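Probable 2-hydroxyhepta-2,4-diene-1,7-dioate isomerase (Thermus thermophilus, PDB 2DFU) probably acts as a metal-dependent isomerase of the fumarylacetoacetate hydrolase family, converting 2-hydroxyhepta-2,4-diene-1,7-dioate, though acetylpyruvate hydrolysis is also possible. Local coordinates at residues K49-G54 against M217-L222. Sequence-based numbering, arbitrary orientation.
Sequences KIVCVG and MTLEPL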
ATOM      1  N   LYS A  49       2.666   3.479  -2.040  1.00 30.36           N
ATOM      2  CA  LYS A  49       2.589   2.870  -0.714  1.00 29.62           C
ATOM      3  C   LYS A  49       3.209   3.784   0.341  1.00 29.19           C
ATOM      4  O   LYS A  49       3.980   4.684   0.016  1.00 30.28           O
ATOM      5  CB  LYS A  49       3.299   1.513  -0.710  1.00 29.44           C
ATOM      6  CG  LYS A  49       4.772   1.573  -1.076  1.00 26.61           C
ATOM      7  CD  LYS A  49       5.373   0.172  -1.115  1.00 28.18           C
ATOM      8  CE  LYS A  49       6.851   0.210  -1.484  1.00 23.61           C
ATOM      9  NZ  LYS A  49       7.031   0.725  -2.859  1.00 25.07           N
ATOM     10  N   ILE A  50       2.866   3.549   1.601  1.00 28.96           N
ATOM     11  CA  ILE A  50       3.377   4.359   2.704  1.00 26.65           C
ATOM     12  C   ILE A  50       4.018   3.448   3.740  1.00 27.87           C
ATOM     13  O   ILE A  50       3.338   2.637   4.371  1.00 26.85           O
ATOM     14  CB  ILE A  50       2.229   5.166   3.338  1.00 29.45           C
ATOM     15  CG1 ILE A  50       1.645   6.113   2.283  1.00 30.23           C
ATOM     16  CG2 ILE A  50       2.724   5.949   4.552  1.00 26.01           C
ATOM     17  CD1 ILE A  50       0.193   6.455   2.501  1.00 33.21           C
ATOM     18  N   VAL A  51       5.335   3.570   3.898  1.00 27.96           N
ATOM     19  CA  VAL A  51       6.083   2.744   4.843  1.00 28.53           C
ATOM     20  C   VAL A  51       6.342   3.526   6.127  1.00 29.93           C
ATOM     21  O   VAL A  51       6.834   4.655   6.087  1.00 31.80           O
ATOM     22  CB  VAL A  51       7.425   2.291   4.224  1.00 29.79           C
ATOM     23  CG1 VAL A  51       8.100   1.283   5.123  1.00 29.93           C
ATOM     24  CG2 VAL A  51       7.183   1.688   2.846  1.00 30.36           C
ATOM     25  N   CYS A  52       6.019   2.931   7.271  1.00 29.99           N
ATOM     26  CA  CYS A  52       6.196   3.637   8.533  1.00 30.45           C
ATOM     27  C   CYS A  52       7.101   2.935   9.531  1.00 31.44           C
ATOM     28  O   CYS A  52       7.127   1.712   9.613  1.00 31.85           O
ATOM     29  CB  CYS A  52       4.835   3.874   9.174  1.00 29.78           C
ATOM     30  SG  CYS A  52       3.553   4.286   7.974  1.00 34.55           S
ATOM     31  N   VAL A  53       7.828   3.735  10.303  1.00 34.03           N
ATOM     32  CA  VAL A  53       8.738   3.218  11.315  1.00 34.41           C
ATOM     33  C   VAL A  53       8.055   3.181  12.670  1.00 35.63           C
ATOM     34  O   VAL A  53       7.192   4.010  12.966  1.00 33.29           O
ATOM     35  CB  VAL A  53      10.008   4.095  11.425  1.00 34.77           C
ATOM     36  CG1 VAL A  53      10.877   3.626  12.585  1.00 34.26           C
ATOM     37  CG2 VAL A  53      10.800   4.020  10.127  1.00 35.87           C
ATOM     38  N   GLY A  54       8.430   2.202  13.486  1.00 36.93           N
ATOM     39  CA  GLY A  54       7.853   2.103  14.812  1.00 37.85           C
ATOM     40  C   GLY A  54       8.638   2.996  15.760  1.00 39.40           C
ATOM     41  O   GLY A  54       8.875   4.169  15.475  1.00 39.42           O
ATOM     42  N   MET A 217      12.549  -3.939  -0.205  1.00 34.66           N
ATOM     43  CA  MET A 217      11.376  -3.295  -0.786  1.00 34.25           C
ATOM     44  C   MET A 217      11.766  -2.073  -1.603  1.00 33.70           C
ATOM     45  O   MET A 217      12.338  -1.120  -1.073  1.00 36.46           O
ATOM     46  CB  MET A 217      10.411  -2.895   0.344  1.00 33.59           C
ATOM     47  CG  MET A 217       9.305  -1.923  -0.046  1.00 32.61           C
ATOM     48  SD  MET A 217       8.226  -1.526   1.364  1.00 32.43           S
ATOM     49  CE  MET A 217       7.085  -2.922   1.316  1.00 29.04           C
ATOM     50  N   THR A 218      11.465  -2.097  -2.897  1.00 31.84           N
ATOM     51  CA  THR A 218      11.792  -0.964  -3.753  1.00 32.49           C
ATOM     52  C   THR A 218      10.847   0.198  -3.470  1.00 31.98           C
ATOM     53  O   THR A 218       9.624   0.038  -3.479  1.00 31.43           O
ATOM     54  CB  THR A 218      11.692  -1.332  -5.249  1.00 33.04           C
ATOM     55  OG1 THR A 218      12.721  -2.274  -5.574  1.00 38.09           O
ATOM     56  CG2 THR A 218      11.870  -0.102  -6.121  1.00 33.75           C
ATOM     57  N   LEU A 219      11.421   1.362  -3.190  1.00 28.96           N
ATOM     58  CA  LEU A 219      10.632   2.553  -2.921  1.00 28.82           C
ATOM     59  C   LEU A 219      10.479   3.287  -4.240  1.00 29.75           C
ATOM     60  O   LEU A 219      11.468   3.529  -4.934  1.00 28.34           O
ATOM     61  CB  LEU A 219      11.340   3.438  -1.895  1.00 28.73           C
ATOM     62  CG  LEU A 219      11.228   2.932  -0.458  1.00 26.77           C
ATOM     63  CD1 LEU A 219      12.187   3.701   0.440  1.00 28.70           C
ATOM     64  CD2 LEU A 219       9.784   3.088   0.016  1.00 28.04           C
ATOM     65  N   GLU A 220       9.237   3.619  -4.589  1.00 29.61           N
ATOM     66  CA  GLU A 220       8.939   4.307  -5.841  1.00 31.27           C
ATOM     67  C   GLU A 220       8.911   5.817  -5.683  1.00 31.98           C
ATOM     68  O   GLU A 220       8.765   6.333  -4.574  1.00 32.21           O
ATOM     69  CB  GLU A 220       7.577   3.862  -6.381  1.00 31.58           C
ATOM     70  CG  GLU A 220       7.504   2.422  -6.851  1.00 36.17           C
ATOM     71  CD  GLU A 220       8.387   2.161  -8.061  1.00 38.92           C
ATOM     72  OE1 GLU A 220       8.274   2.913  -9.053  1.00 40.68           O
ATOM     73  OE2 GLU A 220       9.190   1.209  -8.020  1.00 40.61           O
ATOM     74  N   PRO A 221       9.058   6.551  -6.798  1.00 32.90           N
ATOM     75  CA  PRO A 221       9.027   8.009  -6.707  1.00 31.02           C
ATOM     76  C   PRO A 221       7.686   8.411  -6.097  1.00 31.16           C
ATOM     77  O   PRO A 221       6.645   7.838  -6.437  1.00 27.23           O
ATOM     78  CB  PRO A 221       9.151   8.446  -8.163  1.00 33.17           C
ATOM     79  CG  PRO A 221      10.006   7.375  -8.756  1.00 34.71           C
ATOM     80  CD  PRO A 221       9.394   6.120  -8.167  1.00 32.33           C
ATOM     81  N   LEU A 222       7.738   9.380  -5.185  1.00 30.05           N
ATOM     82  CA  LEU A 222       6.577   9.908  -4.478  1.00 30.09           C
ATOM     83  C   LEU A 222       5.998   9.003  -3.380  1.00 31.24           C
ATOM     84  O   LEU A 222       4.946   9.303  -2.814  1.00 28.88           O
ATOM     85  CB  LEU A 222       5.493  10.337  -5.479  1.00 32.03           C
ATOM     86  CG  LEU A 222       6.013  11.362  -6.506  1.00 33.58           C
ATOM     87  CD1 LEU A 222       4.877  11.830  -7.410  1.00 34.49           C
ATOM     88  CD2 LEU A 222       6.629  12.553  -5.788  1.00 32.63           C
TER
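In the fumarylacetoacetate hydrolase-like domain, strand 50-53 and Lys49 just before it pack against the loop that leads from helix 206-214 into strand 224-226, with Lys49 and Val51 meeting Met217, Thr218 and Leu219. Lys49 makes the polar link. Its chain runs extended as far as CE and turns at the last torsion (chi4 -64°), which brings NZ to 2.8 Å from Thr218 O. The ammonium group approaches in the carbonyl plane, at a C=O...N angle of 154°. The same NZ forms a salt bridge with Asp223, whose carboxylate also accepts the backbone N-H of Glu220, so this buried charge has both a carboxylate and a peptide oxygen for company. One bond back from NZ, CE of Lys49 lies 3.6 Å from CG of Met217, the two side chains running alongside each other in opposite senses. Met217 reaches over with CG anti to its own N (chi1 166°), which carries its SD to 3.7 Å from CG2 of Val51. That same methyl meets CD2 of Leu219 at 4.1 Å, so one methyl of Val51 touches both Met217 and Leu219. Thr218 OG1 hydrogen-bonds to Asp165 of the second subunit, and Glu220 forms a salt bridge with Arg124. Beyond the contact, Ile213 of helix 206-214 touches both Val51 and Leu219, while strand 50-53 runs between strand 78-81, antiparallel to it, and strand 224-226, parallel to it and entered directly from this loop.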